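PDB 1H4V: histidine--tRNA ligase from Thermus thermophilus, which joins L-histidine to tRNA(His) at the expense of ATP, giving histidyl-tRNA(His), AMP and diphosphate. Local coordinates for residues E16-Q21 with F321-E326; P42-T47 with R74-R79; Q48-G53 with R79-A84; Q123-N128 with G308-A313. All blocks are in the same frame, centred on the assembly; numbering follows the deposited sequence.

Interaction 1 of 4, residues E16-Q21 with F321-E326; sequences ELRMHQ and FGLPEE. With SO4 (sulfate ion), chain B.
Pro-324 O is gripped end-on by two nitrogens of Arg-18. Arg-18 NH2 lies 3.0 Å from Pro-324 O, above the carbonyl plane. Arg-18 NH1 is 3.3 Å from Pro-324 O, on the same face. The edge of the guanidinium with NE and NH2 holds a sulfate, probably from the crystallisation liquor. Arg-18 NE to sulfate O4 is 2.6 Å, and NH2 bonds sulfate O1; Arg-22 also binds this ion. Leu-323 CG lies over one guanidinium face. Glu-326 OE1 lies over the opposite face, 3.7 Å from Arg-18 NE, a long salt bridge of charges alone. With an alanine here, Pro-324 O would probably lose both donors and Glu-326 this opposite charge. Nearer the helix backbone, Leu-323 CD2 packs on Arg-18 CB at 3.6 Å. Met-19, bent at chi2 (52°), brings CE to 3.7 Å from Leu-323 CD1. This is a surface contact in which helix 14-33 of the catalytic region holds an extended linker that leads toward the anticodon-binding domain.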
loop_
_atom_site.group_PDB
_atom_site.type_symbol
_atom_site.label_atom_id
_atom_site.label_comp_id
_atom_site.label_asym_id
_atom_site.label_seq_id
_atom_site.Cartn_x
_atom_site.Cartn_y
_atom_site.Cartn_z
ATOM N N GLU A 16 -2.669 -0.435 15.194
ATOM C CA GLU A 16 -2.785 -1.581 14.307
ATOM C C GLU A 16 -2.099 -1.280 12.976
ATOM O O GLU A 16 -1.344 -2.098 12.455
ATOM C CB GLU A 16 -4.260 -1.912 14.086
ATOM C CG GLU A 16 -4.499 -2.912 12.981
ATOM C CD GLU A 16 -5.398 -4.053 13.400
ATOM O OE1 GLU A 16 -6.577 -3.809 13.739
ATOM O OE2 GLU A 16 -4.913 -5.203 13.384
ATOM N N LEU A 17 -2.360 -0.099 12.428
ATOM C CA LEU A 17 -1.751 0.288 11.163
ATOM C C LEU A 17 -0.233 0.363 11.321
ATOM O O LEU A 17 0.521 -0.129 10.470
ATOM C CB LEU A 17 -2.263 1.660 10.723
ATOM C CG LEU A 17 -2.342 2.030 9.238
ATOM C CD1 LEU A 17 -2.073 3.532 9.115
ATOM C CD2 LEU A 17 -1.352 1.253 8.406
ATOM N N ARG A 18 0.209 0.989 12.411
ATOM C CA ARG A 18 1.631 1.152 12.651
ATOM C C ARG A 18 2.330 -0.199 12.776
ATOM O O ARG A 18 3.462 -0.360 12.323
ATOM C CB ARG A 18 1.863 2.033 13.882
ATOM C CG ARG A 18 1.638 3.528 13.600
ATOM C CD ARG A 18 1.633 4.365 14.884
ATOM N NE ARG A 18 2.851 4.160 15.666
ATOM C CZ ARG A 18 2.910 4.247 16.991
ATOM N NH1 ARG A 18 1.813 4.531 17.681
ATOM N NH2 ARG A 18 4.058 4.055 17.624
ATOM N N MET A 19 1.643 -1.171 13.362
ATOM C CA MET A 19 2.217 -2.498 13.499
ATOM C C MET A 19 2.406 -3.113 12.103
ATOM O O MET A 19 3.450 -3.684 11.813
ATOM C CB MET A 19 1.309 -3.386 14.349
ATOM C CG MET A 19 1.966 -4.682 14.765
ATOM S SD MET A 19 3.593 -4.406 15.538
ATOM C CE MET A 19 3.104 -3.976 17.188
ATOM N N HIS A 20 1.396 -2.979 11.243
ATOM C CA HIS A 20 1.466 -3.504 9.882
ATOM C C HIS A 20 2.600 -2.844 9.104
ATOM O O HIS A 20 3.317 -3.506 8.342
ATOM C CB HIS A 20 0.154 -3.261 9.119
ATOM C CG HIS A 20 -0.910 -4.275 9.397
ATOM N ND1 HIS A 20 -1.797 -4.704 8.429
ATOM C CD2 HIS A 20 -1.226 -4.955 10.526
ATOM C CE1 HIS A 20 -2.608 -5.607 8.950
ATOM N NE2 HIS A 20 -2.284 -5.777 10.220
ATOM N N GLN A 21 2.751 -1.535 9.280
ATOM C CA GLN A 21 3.795 -0.805 8.572
ATOM C C GLN A 21 5.186 -1.215 9.041
ATOM O O GLN A 21 6.125 -1.219 8.251
ATOM C CB GLN A 21 3.592 0.705 8.738
ATOM C CG GLN A 21 2.226 1.161 8.216
ATOM C CD GLN A 21 1.964 2.633 8.404
ATOM O OE1 GLN A 21 2.200 3.181 9.477
ATOM N NE2 GLN A 21 1.448 3.284 7.362
ATOM N N PHE A 321 4.684 -7.957 22.592
ATOM C CA PHE A 321 5.196 -6.778 21.900
ATOM C C PHE A 321 4.179 -5.639 21.836
ATOM O O PHE A 321 3.135 -5.748 21.189
ATOM C CB PHE A 321 5.648 -7.132 20.483
ATOM C CG PHE A 321 7.047 -7.671 20.407
ATOM C CD1 PHE A 321 7.377 -8.885 21.005
ATOM C CD2 PHE A 321 8.044 -6.958 19.746
ATOM C CE1 PHE A 321 8.678 -9.382 20.943
ATOM C CE2 PHE A 321 9.348 -7.445 19.678
ATOM C CZ PHE A 321 9.666 -8.659 20.279
ATOM N N GLY A 322 4.493 -4.548 22.524
ATOM C CA GLY A 322 3.624 -3.389 22.524
ATOM C C GLY A 322 4.280 -2.333 21.663
ATOM O O GLY A 322 5.473 -2.421 21.360
ATOM N N LEU A 323 3.516 -1.329 21.264
ATOM C CA LEU A 323 4.050 -0.270 20.421
ATOM C C LEU A 323 4.028 1.031 21.215
ATOM O O LEU A 323 3.068 1.306 21.933
ATOM C CB LEU A 323 3.176 -0.144 19.164
ATOM C CG LEU A 323 3.773 0.186 17.793
ATOM C CD1 LEU A 323 4.942 -0.724 17.489
ATOM C CD2 LEU A 323 2.691 0.016 16.734
ATOM N N PRO A 324 5.089 1.842 21.115
ATOM C CA PRO A 324 5.099 3.105 21.859
ATOM C C PRO A 324 3.924 3.996 21.447
ATOM O O PRO A 324 3.187 3.678 20.512
ATOM C CB PRO A 324 6.449 3.715 21.486
ATOM C CG PRO A 324 6.688 3.180 20.107
ATOM C CD PRO A 324 6.271 1.736 20.246
ATOM N N GLU A 325 3.748 5.111 22.142
ATOM C CA GLU A 325 2.653 6.018 21.826
ATOM C C GLU A 325 2.970 6.872 20.605
ATOM O O GLU A 325 4.134 7.155 20.312
ATOM C CB GLU A 325 2.347 6.924 23.021
ATOM C CG GLU A 325 1.900 6.183 24.277
ATOM C CD GLU A 325 0.745 5.229 24.016
ATOM O OE1 GLU A 325 -0.232 5.644 23.356
ATOM O OE2 GLU A 325 0.811 4.067 24.481
ATOM N N GLU A 326 1.919 7.266 19.893
ATOM C CA GLU A 326 2.040 8.102 18.701
ATOM C C GLU A 326 2.747 9.386 19.113
ATOM O O GLU A 326 2.408 9.983 20.136
ATOM C CB GLU A 326 0.643 8.430 18.159
ATOM C CG GLU A 326 0.604 9.152 16.818
ATOM C CD GLU A 326 0.856 8.227 15.635
ATOM O OE1 GLU A 326 2.017 7.803 15.435
ATOM O OE2 GLU A 326 -0.117 7.919 14.906
HETATM S S SO4 B . 6.317 3.809 14.480
HETATM O O1 SO4 B . 6.427 3.751 15.951
HETATM O O2 SO4 B . 6.948 2.615 13.891
HETATM O O3 SO4 B . 6.990 5.011 13.962
HETATM O O4 SO4 B . 4.891 3.859 14.104
#

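Interaction 2 of 4, residues P42-T47 with R74-R79; sequences PIFEET and RSLTLR
Backbone hydrogen bonds join strands 44-46 and 75-78 as an antiparallel pair. Glu-45 and Thr-77 form the hydrogen-bonded pair: Thr-77 N to Glu-45 O is 2.7 Å and Glu-45 N to Thr-77 O is 3.0 Å. Phe-44 with Leu-78 and Glu-46 with Leu-76 are non-hydrogen-bonded pairs. Beyond the strand ends, Arg-79 N donates to Ile-43 O at 2.7 Å, almost straight at 174°. At the other end Thr-47 N donates to Ser-75 O.

A second group is made of hydroxyls. Thr-47 OG1 stands between two of them, 2.6 Å from Ser-75 OG and 2.8 Å from Thr-77 OG1. Thr-47 chi1 (-65°) sets OG1 beside its backbone N and turns it toward strand 75-78, where both hydroxyls lie. Thr-77 OG1 is also bonded to Thr-67, on the far side of strand 75-78.

The apolar contacts involve Phe-44. Phe-44 CB touches Leu-78 CD1 at 4.1 Å. Leu-76 CD2 makes an off-centre CH-pi contact, 4.2 Å from the centroid of the Phe-44 ring. Phe-66 of the second subunit also meets this ring.

Charged ends turn to other partners: Glu-45 pairs with Arg-88, and Arg-79 NH1 bonds Pro-109 O. Together with strand 67-69 the pair forms a small three-stranded antiparallel sheet of the catalytic region, at the dimer interface.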
loop_
_atom_site.group_PDB
_atom_site.type_symbol
_atom_site.label_atom_id
_atom_site.label_comp_id
_atom_site.label_asym_id
_atom_site.label_seq_id
_atom_site.Cartn_x
_atom_site.Cartn_y
_atom_site.Cartn_z
ATOM N N PRO A 42 -1.464 -5.698 -9.860
ATOM C CA PRO A 42 -2.822 -5.173 -9.694
ATOM C C PRO A 42 -3.657 -5.943 -8.675
ATOM O O PRO A 42 -3.373 -7.097 -8.354
ATOM C CB PRO A 42 -3.400 -5.272 -11.105
ATOM C CG PRO A 42 -2.197 -5.060 -11.968
ATOM C CD PRO A 42 -1.184 -5.953 -11.284
ATOM N N ILE A 43 -4.690 -5.284 -8.165
ATOM C CA ILE A 43 -5.589 -5.895 -7.200
ATOM C C ILE A 43 -6.373 -7.050 -7.845
ATOM O O ILE A 43 -6.710 -8.027 -7.186
ATOM C CB ILE A 43 -6.568 -4.845 -6.648
ATOM C CG1 ILE A 43 -5.795 -3.781 -5.849
ATOM C CG2 ILE A 43 -7.641 -5.514 -5.831
ATOM C CD1 ILE A 43 -5.118 -4.281 -4.571
ATOM N N PHE A 44 -6.676 -6.932 -9.132
ATOM C CA PHE A 44 -7.394 -7.995 -9.833
ATOM C C PHE A 44 -6.716 -8.338 -11.149
ATOM O O PHE A 44 -5.966 -7.534 -11.706
ATOM C CB PHE A 44 -8.867 -7.618 -10.079
ATOM C CG PHE A 44 -9.071 -6.345 -10.864
ATOM C CD1 PHE A 44 -8.688 -6.255 -12.199
ATOM C CD2 PHE A 44 -9.678 -5.243 -10.270
ATOM C CE1 PHE A 44 -8.909 -5.082 -12.936
ATOM C CE2 PHE A 44 -9.903 -4.065 -10.995
ATOM C CZ PHE A 44 -9.515 -3.987 -12.335
ATOM N N GLU A 45 -6.981 -9.544 -11.633
ATOM C CA GLU A 45 -6.405 -10.030 -12.886
ATOM C C GLU A 45 -7.371 -10.980 -13.573
ATOM O O GLU A 45 -8.443 -11.299 -13.037
ATOM C CB GLU A 45 -5.098 -10.779 -12.611
ATOM C CG GLU A 45 -4.122 -9.977 -11.802
ATOM C CD GLU A 45 -2.694 -10.175 -12.237
ATOM O OE1 GLU A 45 -2.467 -10.511 -13.419
ATOM O OE2 GLU A 45 -1.797 -9.969 -11.399
ATOM N N GLU A 46 -6.994 -11.431 -14.762
ATOM C CA GLU A 46 -7.835 -12.377 -15.476
ATOM C C GLU A 46 -7.866 -13.619 -14.607
ATOM O O GLU A 46 -6.837 -14.062 -14.098
ATOM C CB GLU A 46 -7.245 -12.736 -16.832
ATOM C CG GLU A 46 -7.303 -11.650 -17.855
ATOM C CD GLU A 46 -7.083 -12.211 -19.241
ATOM O OE1 GLU A 46 -7.852 -13.124 -19.629
ATOM O OE2 GLU A 46 -6.144 -11.751 -19.935
ATOM N N THR A 47 -9.062 -14.166 -14.436
ATOM C CA THR A 47 -9.282 -15.358 -13.629
ATOM C C THR A 47 -8.304 -16.497 -13.916
ATOM O O THR A 47 -7.863 -17.186 -13.004
ATOM C CB THR A 47 -10.717 -15.851 -13.843
ATOM O OG1 THR A 47 -11.615 -14.857 -13.344
ATOM C CG2 THR A 47 -10.964 -17.159 -13.134
ATOM N N ARG A 74 -15.154 -10.316 -19.970
ATOM C CA ARG A 74 -13.898 -10.886 -19.491
ATOM C C ARG A 74 -13.989 -11.241 -18.006
ATOM O O ARG A 74 -14.422 -10.430 -17.188
ATOM C CB ARG A 74 -12.755 -9.894 -19.699
ATOM C CG ARG A 74 -11.456 -10.507 -20.211
ATOM C CD ARG A 74 -11.310 -10.295 -21.710
ATOM N NE ARG A 74 -9.911 -10.134 -22.096
ATOM C CZ ARG A 74 -9.512 -9.627 -23.259
ATOM N NH1 ARG A 74 -10.409 -9.227 -24.154
ATOM N NH2 ARG A 74 -8.217 -9.511 -23.525
ATOM N N SER A 75 -13.582 -12.456 -17.663
ATOM C CA SER A 75 -13.615 -12.891 -16.274
ATOM C C SER A 75 -12.445 -12.256 -15.517
ATOM O O SER A 75 -11.298 -12.343 -15.949
ATOM C CB SER A 75 -13.522 -14.417 -16.195
ATOM O OG SER A 75 -13.735 -14.876 -14.872
ATOM N N LEU A 76 -12.749 -11.618 -14.392
ATOM C CA LEU A 76 -11.743 -10.953 -13.569
ATOM C C LEU A 76 -11.798 -11.511 -12.150
ATOM O O LEU A 76 -12.871 -11.848 -11.655
ATOM C CB LEU A 76 -12.015 -9.448 -13.543
ATOM C CG LEU A 76 -11.144 -8.481 -14.359
ATOM C CD1 LEU A 76 -10.904 -8.988 -15.756
ATOM C CD2 LEU A 76 -11.823 -7.114 -14.391
ATOM N N THR A 77 -10.641 -11.614 -11.498
ATOM C CA THR A 77 -10.579 -12.137 -10.136
ATOM C C THR A 77 -9.700 -11.304 -9.200
ATOM O O THR A 77 -8.608 -10.876 -9.562
ATOM C CB THR A 77 -10.073 -13.618 -10.133
ATOM O OG1 THR A 77 -11.107 -14.485 -10.633
ATOM C CG2 THR A 77 -9.690 -14.060 -8.732
ATOM N N LEU A 78 -10.199 -11.068 -7.994
ATOM C CA LEU A 78 -9.465 -10.322 -6.976
ATOM C C LEU A 78 -8.294 -11.202 -6.534
ATOM O O LEU A 78 -8.481 -12.374 -6.223
ATOM C CB LEU A 78 -10.384 -10.025 -5.786
ATOM C CG LEU A 78 -10.938 -8.609 -5.604
ATOM C CD1 LEU A 78 -11.372 -8.027 -6.919
ATOM C CD2 LEU A 78 -12.098 -8.641 -4.634
ATOM N N ARG A 79 -7.094 -10.632 -6.523
ATOM C CA ARG A 79 -5.889 -11.357 -6.136
ATOM C C ARG A 79 -6.032 -12.195 -4.851
ATOM O O ARG A 79 -6.220 -11.650 -3.763
ATOM C CB ARG A 79 -4.735 -10.373 -5.960
ATOM C CG ARG A 79 -3.415 -11.033 -5.653
ATOM C CD ARG A 79 -2.546 -10.092 -4.845
ATOM N NE ARG A 79 -2.130 -8.940 -5.624
ATOM C CZ ARG A 79 -1.964 -7.727 -5.120
ATOM N NH1 ARG A 79 -2.194 -7.510 -3.837
ATOM N NH2 ARG A 79 -1.543 -6.742 -5.897
#

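Interaction 3 of 4, residues Q48-G53 with R79-A84; sequences QVFEKG and RPEGTA
The backbones approach most closely at Phe-50 and Ala-84, whose CA atoms are 6.4 Å apart, where the loop 48-53 passes the start of helix 83-92. The main motif is a side-chain cap at this helix start. Glu-81 precedes the turn into the helix, and its OE2 accepts from Ala-84 N at 2.7 Å, nearly along the C-O axis. The other oxygen of the same carboxylate is used across the contact. Lys-52 NZ forms a salt bridge with Glu-81 OE1 at 2.5 Å, coming from above the carboxylate plane. Lys-52 and Glu-81 approach from opposite directions. One carboxylate thus serves both the helix start and the loop, and the two bonds probably limit its rotation.

Phe-50 provides most of the apolar contact. Its CG is anti to the carbonyl carbon (chi1 -59°), and the ring extends between Val-49 and Pro-80. Val-49 CG1 covers one face from within the same loop. Around the ring, Phe-50 CZ reaches Arg-79 CA at 4.0 Å and Phe-50 CD2 comes within 3.9 Å of Glu-81 CG. Ala-84 CB packs against Phe-50 CD2 at 4.0 Å and is 3.5 Å from Val-49 O. On the face opposite Val-49, Pro-80 CD makes a CH-pi contact over the ring centre, 3.3 Å from the centroid and only 4° off the ring normal.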
loop_
_atom_site.group_PDB
_atom_site.type_symbol
_atom_site.label_atom_id
_atom_site.label_comp_id
_atom_site.label_asym_id
_atom_site.label_seq_id
_atom_site.Cartn_x
_atom_site.Cartn_y
_atom_site.Cartn_z
ATOM N N GLN A 48 -7.962 -16.696 -15.181
ATOM C CA GLN A 48 -7.052 -17.778 -15.542
ATOM C C GLN A 48 -5.677 -17.669 -14.885
ATOM O O GLN A 48 -4.975 -18.661 -14.748
ATOM C CB GLN A 48 -6.899 -17.853 -17.062
ATOM C CG GLN A 48 -6.413 -16.577 -17.709
ATOM C CD GLN A 48 -6.354 -16.698 -19.218
ATOM O OE1 GLN A 48 -5.687 -17.586 -19.754
ATOM N NE2 GLN A 48 -7.051 -15.807 -19.913
ATOM N N VAL A 49 -5.293 -16.470 -14.471
ATOM C CA VAL A 49 -3.994 -16.301 -13.841
ATOM C C VAL A 49 -3.948 -17.107 -12.554
ATOM O O VAL A 49 -2.919 -17.701 -12.208
ATOM C CB VAL A 49 -3.726 -14.824 -13.528
ATOM C CG1 VAL A 49 -2.511 -14.681 -12.634
ATOM C CG2 VAL A 49 -3.519 -14.067 -14.822
ATOM N N PHE A 50 -5.094 -17.174 -11.882
ATOM C CA PHE A 50 -5.190 -17.871 -10.609
ATOM C C PHE A 50 -5.782 -19.270 -10.587
ATOM O O PHE A 50 -5.913 -19.852 -9.512
ATOM C CB PHE A 50 -5.924 -16.968 -9.610
ATOM C CG PHE A 50 -5.237 -15.645 -9.392
ATOM C CD1 PHE A 50 -5.857 -14.453 -9.745
ATOM C CD2 PHE A 50 -3.953 -15.599 -8.858
ATOM C CE1 PHE A 50 -5.206 -13.236 -9.571
ATOM C CE2 PHE A 50 -3.301 -14.391 -8.682
ATOM C CZ PHE A 50 -3.922 -13.207 -9.037
ATOM N N GLU A 51 -6.139 -19.812 -11.751
ATOM C CA GLU A 51 -6.678 -21.175 -11.809
ATOM C C GLU A 51 -5.489 -22.132 -11.655
ATOM O O GLU A 51 -4.441 -21.932 -12.267
ATOM C CB GLU A 51 -7.422 -21.402 -13.131
ATOM C CG GLU A 51 -8.604 -20.441 -13.321
ATOM C CD GLU A 51 -9.417 -20.712 -14.582
ATOM O OE1 GLU A 51 -8.815 -20.814 -15.677
ATOM O OE2 GLU A 51 -10.663 -20.811 -14.480
ATOM N N LYS A 52 -5.646 -23.159 -10.824
ATOM C CA LYS A 52 -4.559 -24.100 -10.561
ATOM C C LYS A 52 -4.463 -25.319 -11.472
ATOM O O LYS A 52 -3.515 -26.098 -11.364
ATOM C CB LYS A 52 -4.628 -24.570 -9.108
ATOM C CG LYS A 52 -4.758 -23.435 -8.115
ATOM C CD LYS A 52 -3.669 -22.402 -8.315
ATOM C CE LYS A 52 -3.878 -21.206 -7.405
ATOM N NZ LYS A 52 -2.908 -20.119 -7.711
ATOM N N GLY A 53 -5.431 -25.491 -12.363
ATOM C CA GLY A 53 -5.395 -26.640 -13.249
ATOM C C GLY A 53 -6.739 -27.336 -13.318
ATOM O O GLY A 53 -7.658 -26.998 -12.573
ATOM N N ARG A 79 -7.094 -10.632 -6.523
ATOM C CA ARG A 79 -5.889 -11.357 -6.136
ATOM C C ARG A 79 -6.032 -12.195 -4.851
ATOM O O ARG A 79 -6.220 -11.650 -3.763
ATOM C CB ARG A 79 -4.735 -10.373 -5.960
ATOM C CG ARG A 79 -3.415 -11.033 -5.653
ATOM C CD ARG A 79 -2.546 -10.092 -4.845
ATOM N NE ARG A 79 -2.130 -8.940 -5.624
ATOM C CZ ARG A 79 -1.964 -7.727 -5.120
ATOM N NH1 ARG A 79 -2.194 -7.510 -3.837
ATOM N NH2 ARG A 79 -1.543 -6.742 -5.897
ATOM N N PRO A 80 -5.938 -13.533 -4.970
ATOM C CA PRO A 80 -6.050 -14.463 -3.838
ATOM C C PRO A 80 -4.691 -14.923 -3.302
ATOM O O PRO A 80 -4.593 -15.440 -2.191
ATOM C CB PRO A 80 -6.817 -15.625 -4.440
ATOM C CG PRO A 80 -6.185 -15.718 -5.782
ATOM C CD PRO A 80 -6.087 -14.264 -6.244
ATOM N N GLU A 81 -3.653 -14.744 -4.112
ATOM C CA GLU A 81 -2.293 -15.151 -3.754
ATOM C C GLU A 81 -1.320 -14.238 -4.485
ATOM O O GLU A 81 -1.707 -13.508 -5.391
ATOM C CB GLU A 81 -2.025 -16.595 -4.196
ATOM C CG GLU A 81 -2.054 -16.763 -5.710
ATOM C CD GLU A 81 -1.323 -18.007 -6.182
ATOM O OE1 GLU A 81 -1.701 -19.119 -5.752
ATOM O OE2 GLU A 81 -0.368 -17.874 -6.982
ATOM N N GLY A 82 -0.050 -14.304 -4.114
ATOM C CA GLY A 82 0.930 -13.458 -4.764
ATOM C C GLY A 82 1.788 -14.103 -5.834
ATOM O O GLY A 82 2.104 -13.458 -6.839
ATOM N N THR A 83 2.145 -15.370 -5.631
ATOM C CA THR A 83 3.029 -16.093 -6.554
ATOM C C THR A 83 2.656 -16.076 -8.028
ATOM O O THR A 83 3.473 -15.675 -8.854
ATOM C CB THR A 83 3.227 -17.567 -6.119
ATOM O OG1 THR A 83 3.601 -17.612 -4.734
ATOM C CG2 THR A 83 4.346 -18.219 -6.949
ATOM N N ALA A 84 1.441 -16.507 -8.366
ATOM C CA ALA A 84 1.017 -16.520 -9.763
ATOM C C ALA A 84 1.088 -15.128 -10.395
ATOM O O ALA A 84 1.470 -14.989 -11.557
ATOM C CB ALA A 84 -0.397 -17.077 -9.891
#

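Interaction 4 of 4, residues Q123-N128 with G308-A313; sequences QFHQVN and GVERVA
Backbone contacts place Gly-308 opposite Gln-126 as an antiparallel non-hydrogen-bonded pair. Strand 302-308 ends here, beside strand 123-132 in the large mixed sheet of the class II synthetase catalytic fold. Gly-308 is the N-cap of helix 309-318, whose first turns, 309-313, run at 89° to strand segment 123-128. Val-309 N donates to His-125 O at 2.8 Å.

Carboxylate bonds tie the helix to the strand a second time. Glu-310 OE1 accepts from His-125 N at 3.0 Å, in a nearly straight bond (178°). A weak bond runs from the same N to OE2. Bent at chi2 (81°), Glu-310 turns its carboxylate to both the backbone and the ring of His-125. A leucine in its place is likely to leave His-125 N and ND1 without these acceptors and the ring freer to turn.

Apolar packing is lighter. Val-309 CG2 lies 4.0 Å from His-125 CB and 4.3 Å from Val-127 CG2. His-20 of helix 14-33 packs on Val-309 and Glu-310.

At the edge of the imidazole, His-125 ND1 donates to the syn lone pair of Glu-310 OE2 at 2.9 Å, near the ring plane.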
loop_
_atom_site.group_PDB
_atom_site.type_symbol
_atom_site.label_atom_id
_atom_site.label_comp_id
_atom_site.label_asym_id
_atom_site.label_seq_id
_atom_site.Cartn_x
_atom_site.Cartn_y
_atom_site.Cartn_z
ATOM N N GLN A 123 -10.184 -10.189 3.663
ATOM C CA GLN A 123 -9.150 -9.332 3.087
ATOM C C GLN A 123 -8.019 -9.373 4.098
ATOM O O GLN A 123 -8.195 -8.978 5.251
ATOM C CB GLN A 123 -9.558 -7.859 2.893
ATOM C CG GLN A 123 -8.387 -7.064 2.249
ATOM C CD GLN A 123 -8.647 -5.579 1.969
ATOM O OE1 GLN A 123 -9.700 -5.195 1.468
ATOM N NE2 GLN A 123 -7.657 -4.746 2.262
ATOM N N PHE A 124 -6.869 -9.891 3.689
ATOM C CA PHE A 124 -5.724 -9.926 4.585
ATOM C C PHE A 124 -4.546 -9.399 3.798
ATOM O O PHE A 124 -4.676 -9.113 2.610
ATOM C CB PHE A 124 -5.459 -11.349 5.105
ATOM C CG PHE A 124 -5.323 -12.400 4.016
ATOM C CD1 PHE A 124 -4.071 -12.853 3.621
ATOM C CD2 PHE A 124 -6.456 -12.947 3.409
ATOM C CE1 PHE A 124 -3.936 -13.838 2.647
ATOM C CE2 PHE A 124 -6.339 -13.933 2.426
ATOM C CZ PHE A 124 -5.072 -14.380 2.046
ATOM N N HIS A 125 -3.410 -9.242 4.457
ATOM C CA HIS A 125 -2.219 -8.748 3.786
ATOM C C HIS A 125 -1.077 -9.728 3.963
ATOM O O HIS A 125 -0.939 -10.378 5.004
ATOM C CB HIS A 125 -1.816 -7.389 4.355
ATOM C CG HIS A 125 -2.877 -6.343 4.226
ATOM N ND1 HIS A 125 -4.019 -6.340 4.999
ATOM C CD2 HIS A 125 -2.992 -5.292 3.380
ATOM C CE1 HIS A 125 -4.795 -5.336 4.633
ATOM N NE2 HIS A 125 -4.196 -4.684 3.653
ATOM N N GLN A 126 -0.266 -9.874 2.936
ATOM C CA GLN A 126 0.861 -10.761 3.078
ATOM C C GLN A 126 2.057 -10.232 2.345
ATOM O O GLN A 126 1.933 -9.380 1.455
ATOM C CB GLN A 126 0.532 -12.191 2.616
ATOM C CG GLN A 126 0.020 -12.380 1.219
ATOM C CD GLN A 126 -0.078 -13.870 0.855
ATOM O OE1 GLN A 126 -0.602 -14.680 1.627
ATOM N NE2 GLN A 126 0.428 -14.230 -0.324
ATOM N N VAL A 127 3.222 -10.701 2.766
ATOM C CA VAL A 127 4.464 -10.312 2.131
ATOM C C VAL A 127 4.901 -11.509 1.315
ATOM O O VAL A 127 4.881 -12.632 1.807
ATOM C CB VAL A 127 5.543 -9.980 3.176
ATOM C CG1 VAL A 127 6.906 -9.869 2.494
ATOM C CG2 VAL A 127 5.182 -8.675 3.893
ATOM N N ASN A 128 5.270 -11.279 0.063
ATOM C CA ASN A 128 5.715 -12.369 -0.795
ATOM C C ASN A 128 7.136 -12.147 -1.249
ATOM O O ASN A 128 7.541 -11.017 -1.511
ATOM C CB ASN A 128 4.837 -12.505 -2.047
ATOM C CG ASN A 128 3.535 -13.233 -1.780
ATOM O OD1 ASN A 128 2.566 -12.649 -1.299
ATOM N ND2 ASN A 128 3.508 -14.519 -2.092
ATOM N N GLY A 308 1.513 -14.048 6.403
ATOM C CA GLY A 308 0.418 -13.124 6.638
ATOM C C GLY A 308 0.779 -12.061 7.650
ATOM O O GLY A 308 1.205 -12.362 8.766
ATOM N N VAL A 309 0.621 -10.812 7.253
ATOM C CA VAL A 309 0.917 -9.694 8.134
ATOM C C VAL A 309 0.091 -9.786 9.419
ATOM O O VAL A 309 0.629 -9.601 10.516
ATOM C CB VAL A 309 0.653 -8.358 7.405
ATOM C CG1 VAL A 309 0.877 -7.184 8.343
ATOM C CG2 VAL A 309 1.589 -8.258 6.183
ATOM N N GLU A 310 -1.202 -10.090 9.293
ATOM C CA GLU A 310 -2.060 -10.207 10.469
ATOM C C GLU A 310 -1.631 -11.370 11.362
ATOM O O GLU A 310 -1.701 -11.269 12.581
ATOM C CB GLU A 310 -3.535 -10.383 10.079
ATOM C CG GLU A 310 -4.200 -9.157 9.464
ATOM C CD GLU A 310 -3.894 -8.993 7.980
ATOM O OE1 GLU A 310 -3.230 -9.888 7.395
ATOM O OE2 GLU A 310 -4.326 -7.971 7.398
ATOM N N ARG A 311 -1.188 -12.470 10.760
ATOM C CA ARG A 311 -0.736 -13.622 11.538
ATOM C C ARG A 311 0.460 -13.192 12.380
ATOM O O ARG A 311 0.566 -13.533 13.557
ATOM C CB ARG A 311 -0.294 -14.770 10.624
ATOM C CG ARG A 311 -1.403 -15.468 9.862
ATOM C CD ARG A 311 -2.171 -16.440 10.744
ATOM N NE ARG A 311 -3.187 -17.169 9.985
ATOM C CZ ARG A 311 -2.917 -18.024 9.003
ATOM N NH1 ARG A 311 -1.656 -18.268 8.661
ATOM N NH2 ARG A 311 -3.909 -18.623 8.352
ATOM N N VAL A 312 1.371 -12.455 11.752
ATOM C CA VAL A 312 2.570 -11.983 12.428
ATOM C C VAL A 312 2.252 -10.975 13.522
ATOM O O VAL A 312 2.800 -11.075 14.612
ATOM C CB VAL A 312 3.577 -11.376 11.417
ATOM C CG1 VAL A 312 4.740 -10.736 12.152
ATOM C CG2 VAL A 312 4.095 -12.485 10.493
ATOM N N ALA A 313 1.364 -10.017 13.246
ATOM C CA ALA A 313 0.993 -9.030 14.262
ATOM C C ALA A 313 0.395 -9.746 15.478
ATOM O O ALA A 313 0.599 -9.323 16.617
ATOM C CB ALA A 313 -0.008 -8.030 13.699
#

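Overall arrangement
Interactions 2 and 3 are neighbours, with centres 9 Å apart. They share Arg-79, and strand 75-78 leads on to helix 83-92. Their segments alternate along the chain. The ring of Phe-50 touches Glu-45 and Thr-77. Interaction 4 comes later in the chain, at the large mixed sheet, and meets interaction 3 where Gly-82 and Thr-83 pack on Gln-126 and Asn-128. Interaction 1 encloses the other three along the chain. It touches interaction 4 through His-20 and Met-19, but its centre is 32 Å from those of interactions 2 and 3. The series thus runs through the catalytic region, from the small sheet to the linker toward the anticodon-binding domain; interactions 1 and 2 both touch the second subunit.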